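Local coordinates for aq_2013 protein (Aquifex aeolicus, PDB 2P6C) that is of unknown function, belongs to the uncharacterised UPF0047 (YjbQ) family and forms an assembly of three identical subunits, at residues A[16-21]-A[62-67]; A[40-45]-A[97-102]; A[47-52]-A[91-96]. All coordinates share one frame; numbering follows the deposited sequence.

Along the chain the segments come in the order 16-21, 40-45, 47-52, 62-67, 91-96 and 97-102, so interaction 1 interlocks with the other two while interaction 3 lies wholly between the ends of interaction 2. Interactions 1 and 3 set helix 57-70 and helix 87-96 against the outer strands 17-20 and 48-53 of the three-stranded antiparallel sheet; their centres are about 10 Å apart. Interaction 2 pairs two strands of the four-stranded sheet, its centre about 9 Å from that of interaction 3 and 16 Å from that of interaction 1. Interactions 2 and 3 touch the same phosphate ion, probably from the crystallisation liquor, and the third subunit; all three reach the second.

Interaction 1 (A[16-21]-A[62-67]); sequences RELIRI and DIWEWL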
ATOM      1  N   ARG A  16      19.020  11.188   0.675  1.00 16.40           N
ATOM      2  CA  ARG A  16      18.408   9.914   0.288  1.00 14.97           C
ATOM      3  C   ARG A  16      19.201   8.774   0.901  1.00 14.76           C
ATOM      4  O   ARG A  16      20.426   8.731   0.792  1.00 13.62           O
ATOM      5  CB  ARG A  16      18.416   9.742  -1.231  1.00 15.13           C
ATOM      6  CG  ARG A  16      17.592  10.766  -1.988  1.00 14.66           C
ATOM      7  CD  ARG A  16      17.813  10.633  -3.489  1.00 14.20           C
ATOM      8  NE  ARG A  16      17.050  11.623  -4.241  1.00 15.73           N
ATOM      9  CZ  ARG A  16      17.254  11.900  -5.523  1.00 17.41           C
ATOM     10  NH1 ARG A  16      18.203  11.260  -6.199  1.00 16.38           N
ATOM     11  NH2 ARG A  16      16.523  12.829  -6.130  1.00 15.21           N
ATOM     12  N   GLU A  17      18.505   7.833   1.522  1.00 14.27           N
ATOM     13  CA  GLU A  17      19.187   6.718   2.154  1.00 15.65           C
ATOM     14  C   GLU A  17      18.221   5.586   2.464  1.00 15.52           C
ATOM     15  O   GLU A  17      17.027   5.808   2.658  1.00 15.49           O
ATOM     16  CB  GLU A  17      19.840   7.204   3.445  1.00 17.33           C
ATOM     17  CG  GLU A  17      21.058   6.421   3.880  1.00 20.63           C
ATOM     18  CD  GLU A  17      21.779   7.095   5.035  1.00 23.71           C
ATOM     19  OE1 GLU A  17      21.839   8.343   5.045  1.00 21.98           O
ATOM     20  OE2 GLU A  17      22.296   6.384   5.924  1.00 27.61           O
ATOM     21  N   LEU A  18      18.752   4.371   2.507  1.00 15.90           N
ATOM     22  CA  LEU A  18      18.091   3.111   2.764  1.00 16.81           C
ATOM     23  C   LEU A  18      18.484   2.694   4.159  1.00 15.00           C
ATOM     24  O   LEU A  18      19.634   2.383   4.441  1.00 16.71           O
ATOM     25  CB  LEU A  18      18.570   2.064   1.731  1.00 20.12           C
ATOM     26  CG  LEU A  18      17.492   1.036   1.302  1.00 21.69           C
ATOM     27  CD1 LEU A  18      16.072   1.593   1.422  1.00 24.59           C
ATOM     28  CD2 LEU A  18      17.653   0.584  -0.149  1.00 21.11           C
ATOM     29  N   ILE A  19      17.602   2.596   5.147  1.00 12.12           N
ATOM     30  CA  ILE A  19      17.989   2.163   6.490  1.00 11.53           C
ATOM     31  C   ILE A  19      17.262   0.905   6.947  1.00 10.64           C
ATOM     32  O   ILE A  19      16.032   0.877   6.968  1.00  8.62           O
ATOM     33  CB  ILE A  19      17.674   3.252   7.540  1.00 10.82           C
ATOM     34  CG1 ILE A  19      18.245   4.599   7.100  1.00 13.88           C
ATOM     35  CG2 ILE A  19      18.277   2.854   8.891  1.00 11.09           C
ATOM     36  CD1 ILE A  19      19.748   4.644   7.129  1.00 15.82           C
ATOM     37  N   ARG A  20      18.016  -0.121   7.332  1.00 10.28           N
ATOM     38  CA  ARG A  20      17.397  -1.339   7.802  1.00 12.06           C
ATOM     39  C   ARG A  20      16.748  -1.106   9.153  1.00 12.29           C
ATOM     40  O   ARG A  20      17.340  -0.549  10.068  1.00 13.38           O
ATOM     41  CB  ARG A  20      18.484  -2.401   7.938  1.00 11.21           C
ATOM     42  CG  ARG A  20      18.857  -3.015   6.594  1.00 13.78           C
ATOM     43  CD  ARG A  20      19.855  -4.161   6.760  1.00 13.38           C
ATOM     44  NE  ARG A  20      19.977  -4.897   5.508  1.00 15.54           N
ATOM     45  CZ  ARG A  20      20.746  -4.356   4.550  1.00 15.05           C
ATOM     46  NH1 ARG A  20      21.403  -3.229   4.776  1.00 17.58           N
ATOM     47  NH2 ARG A  20      20.777  -4.916   3.341  1.00 16.93           N
ATOM     48  N   ILE A  21      15.486  -1.500   9.272  1.00 12.60           N
ATOM     49  CA  ILE A  21      14.772  -1.309  10.578  1.00 12.25           C
ATOM     50  C   ILE A  21      14.062  -2.578  10.964  1.00 11.75           C
ATOM     51  O   ILE A  21      13.256  -2.616  11.883  1.00 10.70           O
ATOM     52  CB  ILE A  21      13.702  -0.167  10.574  1.00 13.15           C
ATOM     53  CG1 ILE A  21      12.703  -0.419   9.441  1.00 13.75           C
ATOM     54  CG2 ILE A  21      14.392   1.184  10.306  1.00 11.62           C
ATOM     55  CD1 ILE A  21      11.509   0.530   9.484  1.00 14.00           C
ATOM     56  N   ASP A  62      19.423  -0.459  -8.238  1.00 10.43           N
ATOM     57  CA  ASP A  62      18.381  -0.407  -9.262  1.00 11.20           C
ATOM     58  C   ASP A  62      17.181   0.430  -8.803  1.00  9.75           C
ATOM     59  O   ASP A  62      16.562   1.145  -9.573  1.00  9.47           O
ATOM     60  CB  ASP A  62      17.907  -1.828  -9.623  1.00 11.19           C
ATOM     61  CG  ASP A  62      19.006  -2.646 -10.303  1.00 13.42           C
ATOM     62  OD1 ASP A  62      19.743  -2.081 -11.118  1.00 12.70           O
ATOM     63  OD2 ASP A  62      19.083  -3.846 -10.039  1.00 12.48           O
ATOM     64  N   ILE A  63      16.816   0.318  -7.515  1.00 11.53           N
ATOM     65  CA  ILE A  63      15.585   1.036  -7.071  1.00 13.66           C
ATOM     66  C   ILE A  63      15.866   2.563  -7.061  1.00 12.69           C
ATOM     67  O   ILE A  63      15.008   3.381  -7.366  1.00 14.59           O
ATOM     68  CB  ILE A  63      14.935   0.469  -5.757  1.00 14.96           C
ATOM     69  CG1 ILE A  63      15.927   0.372  -4.587  1.00 17.43           C
ATOM     70  CG2 ILE A  63      14.374  -0.973  -5.976  1.00 13.84           C
ATOM     71  CD1 ILE A  63      15.292   0.603  -3.214  1.00 22.42           C
ATOM     72  N   TRP A  64      17.061   2.966  -6.635  1.00 13.38           N
ATOM     73  CA  TRP A  64      17.300   4.394  -6.696  1.00 12.59           C
ATOM     74  C   TRP A  64      17.257   4.898  -8.141  1.00 11.91           C
ATOM     75  O   TRP A  64      16.663   5.930  -8.429  1.00 11.71           O
ATOM     76  CB  TRP A  64      18.647   4.703  -6.063  1.00 12.48           C
ATOM     77  CG  TRP A  64      18.562   4.553  -4.590  1.00 12.93           C
ATOM     78  CD1 TRP A  64      19.178   3.559  -3.817  1.00 13.20           C
ATOM     79  CD2 TRP A  64      17.812   5.383  -3.672  1.00 12.45           C
ATOM     80  NE1 TRP A  64      18.894   3.673  -2.495  1.00 13.63           N
ATOM     81  CE2 TRP A  64      18.013   4.836  -2.371  1.00 13.72           C
ATOM     82  CE3 TRP A  64      17.010   6.490  -3.820  1.00 12.04           C
ATOM     83  CZ2 TRP A  64      17.419   5.416  -1.269  1.00 14.46           C
ATOM     84  CZ3 TRP A  64      16.414   7.069  -2.712  1.00 12.85           C
ATOM     85  CH2 TRP A  64      16.618   6.524  -1.429  1.00 14.67           C
ATOM     86  N   GLU A  65      17.883   4.155  -9.052  1.00 11.28           N
ATOM     87  CA  GLU A  65      17.902   4.559 -10.452  1.00 12.92           C
ATOM     88  C   GLU A  65      16.463   4.591 -11.041  1.00 12.25           C
ATOM     89  O   GLU A  65      16.072   5.512 -11.745  1.00 11.20           O
ATOM     90  CB  GLU A  65      18.873   3.612 -11.227  1.00 15.77           C
ATOM     91  CG  GLU A  65      20.347   3.700 -10.725  1.00 21.42           C
ATOM     92  CD  GLU A  65      21.320   2.788 -11.504  1.00 24.95           C
ATOM     93  OE1 GLU A  65      20.871   1.795 -12.060  1.00 26.56           O
ATOM     94  OE2 GLU A  65      22.508   3.102 -11.546  1.00 28.97           O
ATOM     95  N   TRP A  66      15.606   3.561 -10.714  1.00 11.57           N
ATOM     96  CA  TRP A  66      14.202   3.491 -11.169  1.00 11.48           C
ATOM     97  C   TRP A  66      13.352   4.631 -10.582  1.00 11.19           C
ATOM     98  O   TRP A  66      12.582   5.301 -11.263  1.00 11.61           O
ATOM     99  CB  TRP A  66      13.633   2.145 -10.710  1.00 11.52           C
ATOM    100  CG  TRP A  66      12.215   1.942 -11.105  1.00 11.84           C
ATOM    101  CD1 TRP A  66      11.736   1.688 -12.401  1.00 11.16           C
ATOM    102  CD2 TRP A  66      11.078   1.812 -10.216  1.00 12.75           C
ATOM    103  NE1 TRP A  66      10.406   1.418 -12.426  1.00 13.15           N
ATOM    104  CE2 TRP A  66       9.955   1.496 -11.034  1.00 12.32           C
ATOM    105  CE3 TRP A  66      10.908   1.942  -8.855  1.00 13.04           C
ATOM    106  CZ2 TRP A  66       8.709   1.316 -10.466  1.00 13.69           C
ATOM    107  CZ3 TRP A  66       9.657   1.761  -8.289  1.00 12.45           C
ATOM    108  CH2 TRP A  66       8.551   1.449  -9.104  1.00 13.84           C
ATOM    109  N   LEU A  67      13.514   4.834  -9.252  1.00 10.86           N
ATOM    110  CA  LEU A  67      12.879   5.989  -8.602  1.00 11.43           C
ATOM    111  C   LEU A  67      13.234   7.336  -9.296  1.00 12.00           C
ATOM    112  O   LEU A  67      12.376   8.159  -9.590  1.00 12.59           O
ATOM    113  CB  LEU A  67      13.300   6.002  -7.117  1.00 11.43           C
ATOM    114  CG  LEU A  67      12.649   4.887  -6.263  1.00 11.62           C
ATOM    115  CD1 LEU A  67      12.981   5.020  -4.776  1.00 10.90           C
ATOM    116  CD2 LEU A  67      11.122   4.882  -6.362  1.00 14.57           C
TER
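Ile63 is the first residue of 62-67 to meet the strand: its CD1 touches Leu18 CD2 at 3.9 Å, the two side chains crossing at about a right angle. With CG1 lodged between the backbone N and the carbonyl carbon (chi1 53°), Ile63 swings CD1 toward the strand; its side chain also packs on Leu91 of the second subunit. Trp64, one residue on, carries most of the contact. Its indole reaches from the helix to the strand backbone, where CH2 lies 3.7 Å from Glu17 N and Glu17 O sits at the ring edge, in its plane. At the six-membered end Arg16 CB approaches CZ3 obliquely at 3.7 Å, and Arg16 CD follows at 3.9 Å from the same CZ3. The extended arginine and the indole slide past each other in opposite directions. The guanidinium itself goes on to salt bridges from NH2 to Glu68 and Asp88, so only the aliphatic part of the side chain serves the tryptophan. At the pyrrole end Leu18 CD2 stands 4.1 Å from Trp64 NE1. Further along, Trp66 turns to the second subunit and Leu67 to helix 87-96. The axes of strand 17-20 and helix segment 62-67 approach to 11.0 Å, their N-to-C directions 138° apart, room enough for the indole to bridge helix and strand. The end of the Leu18 side chain reaches the helix while Ile19 meets Phe10 of strand 2-10, the ordinary alternation of a beta strand; here helix 57-70 packs on an edge strand of the three-stranded sheet, an alpha/beta layer arrangement.

Interaction 2 (A[40-45]-A[97-102]); sequences LVSSMH and HLQVVL. With PO4 (phosphate ion), chain C.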
ATOM      1  N   LEU A  40       1.663  -2.589  11.973  1.00  9.28           N
ATOM      2  CA  LEU A  40       1.773  -1.510  10.993  1.00  9.70           C
ATOM      3  C   LEU A  40       3.080  -0.740  11.203  1.00 11.12           C
ATOM      4  O   LEU A  40       3.423  -0.380  12.331  1.00 11.43           O
ATOM      5  CB  LEU A  40       0.592  -0.536  11.136  1.00  8.87           C
ATOM      6  CG  LEU A  40       0.684   0.822  10.416  1.00  7.89           C
ATOM      7  CD1 LEU A  40       0.593   0.646   8.893  1.00  6.92           C
ATOM      8  CD2 LEU A  40      -0.444   1.717  10.902  1.00  8.12           C
ATOM      9  N   VAL A  41       3.800  -0.492  10.111  1.00 10.10           N
ATOM     10  CA  VAL A  41       5.055   0.257  10.154  1.00  8.67           C
ATOM     11  C   VAL A  41       4.901   1.291   9.059  1.00  8.90           C
ATOM     12  O   VAL A  41       4.891   0.970   7.872  1.00  8.10           O
ATOM     13  CB  VAL A  41       6.245  -0.651   9.872  1.00  8.64           C
ATOM     14  CG1 VAL A  41       7.537   0.095  10.140  1.00  8.15           C
ATOM     15  CG2 VAL A  41       6.147  -1.907  10.729  1.00  6.23           C
ATOM     16  N   SER A  42       4.783   2.543   9.471  1.00 10.26           N
ATOM     17  CA  SER A  42       4.515   3.609   8.531  1.00  9.15           C
ATOM     18  C   SER A  42       5.315   4.882   8.757  1.00  9.91           C
ATOM     19  O   SER A  42       5.552   5.291   9.897  1.00  8.34           O
ATOM     20  CB  SER A  42       3.019   3.935   8.622  1.00  8.42           C
ATOM     21  OG  SER A  42       2.619   4.867   7.643  1.00  8.60           O
ATOM     22  N   SER A  43       5.729   5.511   7.664  1.00  9.65           N
ATOM     23  CA  SER A  43       6.392   6.795   7.764  1.00 11.53           C
ATOM     24  C   SER A  43       5.382   7.859   8.099  1.00 11.23           C
ATOM     25  O   SER A  43       4.286   7.886   7.570  1.00 10.74           O
ATOM     26  CB  SER A  43       7.020   7.138   6.415  1.00 11.57           C
ATOM     27  OG  SER A  43       7.487   8.492   6.470  1.00  9.35           O
ATOM     28  N   MET A  44       5.785   8.745   9.017  1.00 11.86           N
ATOM     29  CA  MET A  44       4.885   9.840   9.388  1.00 13.38           C
ATOM     30  C   MET A  44       5.105  11.076   8.509  1.00 13.67           C
ATOM     31  O   MET A  44       4.519  12.124   8.740  1.00 13.43           O
ATOM     32  CB  MET A  44       5.108  10.172  10.859  1.00 13.61           C
ATOM     33  CG  MET A  44       4.902   8.945  11.760  1.00 16.84           C
ATOM     34  SD  MET A  44       4.609   9.369  13.498  1.00 18.51           S
ATOM     35  CE  MET A  44       2.899   9.925  13.384  1.00 19.75           C
ATOM     36  N   HIS A  45       5.931  10.925   7.480  1.00 12.79           N
ATOM     37  CA  HIS A  45       6.232  12.030   6.586  1.00 12.78           C
ATOM     38  C   HIS A  45       5.904  11.692   5.133  1.00 13.67           C
ATOM     39  O   HIS A  45       5.817  10.527   4.748  1.00 14.75           O
ATOM     40  CB  HIS A  45       7.715  12.413   6.737  1.00 13.89           C
ATOM     41  CG  HIS A  45       8.101  12.728   8.148  1.00 13.52           C
ATOM     42  ND1 HIS A  45       8.168  14.018   8.626  1.00 14.53           N
ATOM     43  CD2 HIS A  45       8.305  11.920   9.218  1.00 14.65           C
ATOM     44  CE1 HIS A  45       8.388  13.995   9.928  1.00 15.39           C
ATOM     45  NE2 HIS A  45       8.475  12.734  10.313  1.00 15.71           N
ATOM     46  N   HIS A  97       4.778   3.958  -1.699  1.00 11.80           N
ATOM     47  CA  HIS A  97       3.767   3.819  -0.649  1.00 13.20           C
ATOM     48  C   HIS A  97       4.417   4.008   0.718  1.00 11.85           C
ATOM     49  O   HIS A  97       5.419   3.370   1.039  1.00 12.28           O
ATOM     50  CB  HIS A  97       3.073   2.461  -0.679  1.00 13.11           C
ATOM     51  CG  HIS A  97       1.745   2.466   0.020  1.00 14.48           C
ATOM     52  ND1 HIS A  97       0.784   3.421  -0.237  1.00 12.68           N
ATOM     53  CD2 HIS A  97       1.217   1.642   0.957  1.00 13.93           C
ATOM     54  CE1 HIS A  97      -0.279   3.185   0.510  1.00 14.92           C
ATOM     55  NE2 HIS A  97      -0.043   2.111   1.245  1.00 13.73           N
ATOM     56  N   LEU A  98       3.816   4.860   1.537  1.00 11.26           N
ATOM     57  CA  LEU A  98       4.366   5.246   2.863  1.00 12.23           C
ATOM     58  C   LEU A  98       4.478   4.095   3.905  1.00 12.67           C
ATOM     59  O   LEU A  98       5.225   4.168   4.873  1.00 12.23           O
ATOM     60  CB  LEU A  98       3.511   6.381   3.434  1.00 13.12           C
ATOM     61  CG  LEU A  98       2.310   5.878   4.244  1.00 12.98           C
ATOM     62  CD1 LEU A  98       1.724   6.967   5.146  1.00 12.62           C
ATOM     63  CD2 LEU A  98       1.162   5.395   3.358  1.00 11.94           C
ATOM     64  N   GLN A  99       3.754   2.991   3.743  1.00 12.05           N
ATOM     65  CA  GLN A  99       3.727   1.973   4.788  1.00 10.33           C
ATOM     66  C   GLN A  99       3.613   0.503   4.362  1.00 10.31           C
ATOM     67  O   GLN A  99       3.466   0.171   3.188  1.00  9.00           O
ATOM     68  CB  GLN A  99       2.524   2.277   5.686  1.00 10.38           C
ATOM     69  CG  GLN A  99       1.196   1.929   4.975  1.00  9.99           C
ATOM     70  CD  GLN A  99      -0.063   2.512   5.615  1.00 10.76           C
ATOM     71  OE1 GLN A  99      -1.174   2.048   5.339  1.00 10.59           O
ATOM     72  NE2 GLN A  99       0.099   3.538   6.450  1.00 10.23           N
ATOM     73  N   VAL A 100       3.652  -0.361   5.373  1.00 11.07           N
ATOM     74  CA  VAL A 100       3.512  -1.863   5.230  1.00 11.20           C
ATOM     75  C   VAL A 100       2.830  -2.338   6.475  1.00 11.19           C
ATOM     76  O   VAL A 100       2.945  -1.747   7.541  1.00 11.30           O
ATOM     77  CB  VAL A 100       4.836  -2.757   4.969  1.00 12.13           C
ATOM     78  CG1 VAL A 100       5.477  -2.363   3.640  1.00  9.78           C
ATOM     79  CG2 VAL A 100       5.837  -2.535   6.088  1.00 10.05           C
ATOM     80  N   VAL A 101       2.095  -3.439   6.334  1.00  9.30           N
ATOM     81  CA  VAL A 101       1.442  -4.093   7.444  1.00  8.99           C
ATOM     82  C   VAL A 101       1.914  -5.509   7.474  1.00  9.47           C
ATOM     83  O   VAL A 101       1.840  -6.236   6.493  1.00 10.05           O
ATOM     84  CB  VAL A 101      -0.074  -4.098   7.235  1.00  9.16           C
ATOM     85  CG1 VAL A 101      -0.758  -4.831   8.388  1.00  7.76           C
ATOM     86  CG2 VAL A 101      -0.595  -2.675   7.167  1.00  7.52           C
ATOM     87  N   LEU A 102       2.445  -5.945   8.608  1.00 10.52           N
ATOM     88  CA  LEU A 102       2.960  -7.300   8.740  1.00 11.25           C
ATOM     89  C   LEU A 102       2.208  -8.117   9.807  1.00 10.65           C
ATOM     90  O   LEU A 102       1.683  -7.597  10.783  1.00 10.59           O
ATOM     91  CB  LEU A 102       4.449  -7.193   9.087  1.00 13.09           C
ATOM     92  CG  LEU A 102       5.290  -6.723   7.897  1.00 16.45           C
ATOM     93  CD1 LEU A 102       6.700  -6.280   8.302  1.00 17.95           C
ATOM     94  CD2 LEU A 102       5.471  -7.811   6.841  1.00 16.42           C
TER
HETATM   95  P   PO4 C1001       8.312  16.675   5.890  1.00 38.95           P
HETATM   96  O1  PO4 C1001       8.039  18.110   6.162  1.00 38.83           O
HETATM   97  O2  PO4 C1001       9.147  16.211   6.946  1.00 38.84           O
HETATM   98  O3  PO4 C1001       7.054  16.053   5.670  1.00 39.03           O
HETATM   99  O4  PO4 C1001       9.111  16.571   4.562  1.00 37.96           O
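Val41 and Val100 form the antiparallel hydrogen-bonded pair at the heart of this contact: Val41 N donates to Val100 O at 3.0 Å, and Val100 N returns the bond to Val41 O at 3.1 Å. Ser43 N continues the ladder by donating to Leu98 O. Leu40 with Val101 and Ser42 with Gln99 are the non-hydrogen-bonded pairs. Gln99 CG sits between the backbone N and the carbonyl carbon (chi1 73°) and the chain runs on extended, carrying NE2 to Ser42 OG at 3.1 Å, nearly straight at 160° and with the hydroxyl in the amide plane. Gln99 OE1 accepts from Val101 N of the third subunit, so the amide is gripped at both ends and its flip fixed. Apolar packing flanks these bonds: Leu40 CD1 lies 3.9 Å from Val101 CG2, and across the sheet's other face Val41 CB meets Val100 CG2 at 4.2 Å. At the strand end, Ser43 OG accepts from His45 N at 3.1 Å, closing an ST turn, and is also bonded to Ser48. This turn leads to His45, whose ND1 donates to O2 of a phosphate ion, probably from the crystallisation liquor, at 2.9 Å. Arg126 and Thr47 bond to the same ion. Strand 37-43 lies between 99-104 and 128-136; Val41 and Val100 both pack on Val50 of strand 48-53, while strand 99-104 faces the neighbouring subunits.

Interaction 3 (A[47-52]-A[91-96]); sequences TSSVII and LKNLLT. With PO4 (phosphate ion), chain C.
Ser49 and Thr96 meet through their hydroxyls, Ser49 OG donating to Thr96 OG1 at 3.1 Å. Beside them Asn93 ND2 gives a bent bond to Ser48 O, 2.9 Å long and reaching it from above the carbonyl plane, plus a weak one to Ser49 OG. Farther along the strand, Ile51 CG2 packs on Thr96 CB at 3.6 Å, the side chains crossing obliquely. Ser49 and Ile51 thus alternate with Val50 along strand 48-53, offering one sheet face to helix 87-96; helix and strand run nearly parallel at 19°, with axes 7.5 Å apart, as in a helix layered on a sheet. OG1 of Thr96 lies between the backbone N and the carbonyl carbon (chi1 55°), which turns it back to donate a hydrogen bond to Lys92 O at 2.8 Å, from the opposite face of that carbonyl to Thr96 N. A valine here would probably leave Ser49 OG without its acceptor on the helix and Lys92 O without its second donor. A water lies between Val50 O and Thr96 O, 2.8 Å from Thr96 O. Farther out, Leu67 of helix 57-70 packs on Thr96, and Lys92 NZ is held by Asp88 and Glu68. At the strand's start Thr47 OG1 donates to phosphate O4 at 2.8 Å, with Lys128 bonded to the same hydroxyl.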
ATOM      1  N   THR A  47       7.831  12.581   2.601  1.00 10.32           N
ATOM      2  CA  THR A  47       9.073  12.575   1.836  1.00 10.96           C
ATOM      3  C   THR A  47       9.986  11.384   2.189  1.00 10.94           C
ATOM      4  O   THR A  47      11.189  11.400   1.965  1.00 11.61           O
ATOM      5  CB  THR A  47       9.779  13.899   2.123  1.00 12.44           C
ATOM      6  OG1 THR A  47       9.903  14.061   3.537  1.00 13.71           O
ATOM      7  CG2 THR A  47       8.956  15.063   1.562  1.00 13.26           C
ATOM      8  N   SER A  48       9.356  10.361   2.754  1.00 10.72           N
ATOM      9  CA  SER A  48      10.016   9.136   3.155  1.00 11.32           C
ATOM     10  C   SER A  48       8.954   8.047   3.252  1.00 11.28           C
ATOM     11  O   SER A  48       7.769   8.336   3.460  1.00 10.53           O
ATOM     12  CB  SER A  48      10.712   9.324   4.508  1.00 10.74           C
ATOM     13  OG  SER A  48       9.791   9.594   5.553  1.00 12.41           O
ATOM     14  N   SER A  49       9.381   6.796   3.104  1.00 10.95           N
ATOM     15  CA  SER A  49       8.466   5.640   3.193  1.00 10.85           C
ATOM     16  C   SER A  49       9.118   4.440   3.907  1.00 10.07           C
ATOM     17  O   SER A  49      10.341   4.302   3.934  1.00 10.35           O
ATOM     18  CB  SER A  49       8.065   5.211   1.760  1.00 11.81           C
ATOM     19  OG  SER A  49       7.323   6.248   1.099  1.00 12.24           O
ATOM     20  N   VAL A  50       8.245   3.613   4.591  1.00 10.17           N
ATOM     21  CA  VAL A  50       8.588   2.230   4.963  1.00 10.24           C
ATOM     22  C   VAL A  50       8.143   1.314   3.858  1.00 10.49           C
ATOM     23  O   VAL A  50       7.000   1.297   3.413  1.00 11.44           O
ATOM     24  CB  VAL A  50       7.897   1.805   6.268  1.00 10.86           C
ATOM     25  CG1 VAL A  50       8.268   0.343   6.609  1.00  8.27           C
ATOM     26  CG2 VAL A  50       8.332   2.688   7.418  1.00  9.61           C
ATOM     27  N   ILE A  51       9.174   0.591   3.365  1.00  9.90           N
ATOM     28  CA  ILE A  51       9.066  -0.350   2.217  1.00 10.51           C
ATOM     29  C   ILE A  51       9.650  -1.685   2.676  1.00 11.03           C
ATOM     30  O   ILE A  51      10.462  -1.755   3.590  1.00 10.37           O
ATOM     31  CB  ILE A  51       9.712   0.170   0.838  1.00 10.19           C
ATOM     32  CG1 ILE A  51      11.227   0.315   1.003  1.00 11.20           C
ATOM     33  CG2 ILE A  51       9.149   1.560   0.489  1.00  9.37           C
ATOM     34  CD1 ILE A  51      11.949   0.507  -0.332  1.00 10.96           C
ATOM     35  N   ILE A  52       9.268  -2.723   1.947  1.00  9.40           N
ATOM     36  CA  ILE A  52       9.851  -4.044   2.081  1.00 10.48           C
ATOM     37  C   ILE A  52      10.526  -4.391   0.789  1.00 10.40           C
ATOM     38  O   ILE A  52       9.919  -4.409  -0.275  1.00  8.72           O
ATOM     39  CB  ILE A  52       8.756  -5.085   2.367  1.00  9.00           C
ATOM     40  CG1 ILE A  52       8.300  -4.968   3.825  1.00 11.41           C
ATOM     41  CG2 ILE A  52       9.318  -6.504   2.167  1.00  9.68           C
ATOM     42  CD1 ILE A  52       7.072  -5.828   4.128  1.00 12.02           C
ATOM     43  N   LEU A  91       6.812  12.549  -4.662  1.00 10.14           N
ATOM     44  CA  LEU A  91       6.401  11.614  -5.695  1.00  9.23           C
ATOM     45  C   LEU A  91       6.936  10.216  -5.375  1.00  9.14           C
ATOM     46  O   LEU A  91       6.218   9.219  -5.526  1.00  9.45           O
ATOM     47  CB  LEU A  91       6.888  12.099  -7.064  1.00  8.11           C
ATOM     48  CG  LEU A  91       6.310  13.454  -7.500  1.00  9.52           C
ATOM     49  CD1 LEU A  91       6.917  13.869  -8.840  1.00  8.74           C
ATOM     50  CD2 LEU A  91       4.786  13.369  -7.605  1.00  8.73           C
ATOM     51  N   LYS A  92       8.189  10.144  -4.926  1.00  9.30           N
ATOM     52  CA  LYS A  92       8.783   8.856  -4.557  1.00  8.02           C
ATOM     53  C   LYS A  92       7.994   8.204  -3.417  1.00  8.05           C
ATOM     54  O   LYS A  92       7.905   6.994  -3.317  1.00  8.04           O
ATOM     55  CB  LYS A  92      10.267   9.051  -4.171  1.00  7.52           C
ATOM     56  CG  LYS A  92      11.221   9.299  -5.350  1.00  7.70           C
ATOM     57  CD  LYS A  92      12.653   9.587  -4.876  1.00  8.57           C
ATOM     58  CE  LYS A  92      13.663   9.709  -6.037  1.00  8.23           C
ATOM     59  NZ  LYS A  92      13.560  10.998  -6.743  1.00  7.97           N
ATOM     60  N   ASN A  93       7.406   9.013  -2.513  1.00  9.86           N
ATOM     61  CA  ASN A  93       6.602   8.524  -1.386  1.00 10.11           C
ATOM     62  C   ASN A  93       5.289   7.931  -1.913  1.00 10.51           C
ATOM     63  O   ASN A  93       4.796   6.900  -1.480  1.00  9.14           O
ATOM     64  CB  ASN A  93       6.330   9.708  -0.441  1.00 11.08           C
ATOM     65  CG  ASN A  93       5.202   9.411   0.516  1.00 11.43           C
ATOM     66  OD1 ASN A  93       4.046   9.763   0.287  1.00 13.46           O
ATOM     67  ND2 ASN A  93       5.555   8.733   1.622  1.00 10.51           N
ATOM     68  N   LEU A  94       4.753   8.642  -2.903  1.00 10.41           N
ATOM     69  CA  LEU A  94       3.539   8.145  -3.539  1.00 12.33           C
ATOM     70  C   LEU A  94       3.801   6.791  -4.197  1.00 12.78           C
ATOM     71  O   LEU A  94       3.059   5.832  -4.023  1.00 13.27           O
ATOM     72  CB  LEU A  94       3.082   9.168  -4.593  1.00 11.21           C
ATOM     73  CG  LEU A  94       1.679   9.745  -4.326  1.00 15.19           C
ATOM     74  CD1 LEU A  94       1.032  10.322  -5.586  1.00 12.14           C
ATOM     75  CD2 LEU A  94       0.703   8.704  -3.779  1.00 11.67           C
ATOM     76  N   LEU A  95       4.864   6.749  -4.991  1.00 13.30           N
ATOM     77  CA  LEU A  95       5.342   5.597  -5.771  1.00 14.03           C
ATOM     78  C   LEU A  95       5.516   4.312  -4.931  1.00 13.85           C
ATOM     79  O   LEU A  95       5.023   3.243  -5.267  1.00 14.30           O
ATOM     80  CB  LEU A  95       6.673   5.982  -6.420  1.00 15.22           C
ATOM     81  CG  LEU A  95       6.676   5.756  -7.934  1.00 16.80           C
ATOM     82  CD1 LEU A  95       8.081   5.516  -8.488  1.00 16.58           C
ATOM     83  CD2 LEU A  95       5.842   4.548  -8.355  1.00 14.28           C
ATOM     84  N   THR A  96       6.330   4.465  -3.891  1.00 12.65           N
ATOM     85  CA  THR A  96       6.710   3.351  -3.028  1.00 11.98           C
ATOM     86  C   THR A  96       5.689   3.028  -1.952  1.00 11.61           C
ATOM     87  O   THR A  96       5.733   1.954  -1.362  1.00 12.51           O
ATOM     88  CB  THR A  96       8.053   3.624  -2.295  1.00 12.42           C
ATOM     89  OG1 THR A  96       7.967   4.863  -1.578  1.00 10.38           O
ATOM     90  CG2 THR A  96       9.204   3.685  -3.271  1.00 11.29           C
TER
HETATM   91  P   PO4 C1001       8.312  16.675   5.890  1.00 38.95           P
HETATM   92  O1  PO4 C1001       8.039  18.110   6.162  1.00 38.83           O
HETATM   93  O2  PO4 C1001       9.147  16.211   6.946  1.00 38.84           O
HETATM   94  O3  PO4 C1001       7.054  16.053   5.670  1.00 39.03           O
HETATM   95  O4  PO4 C1001       9.111  16.571   4.562  1.00 37.96           O
HETATM   96  O   HOH W   1       5.758   0.415   0.933  1.00 10.39           O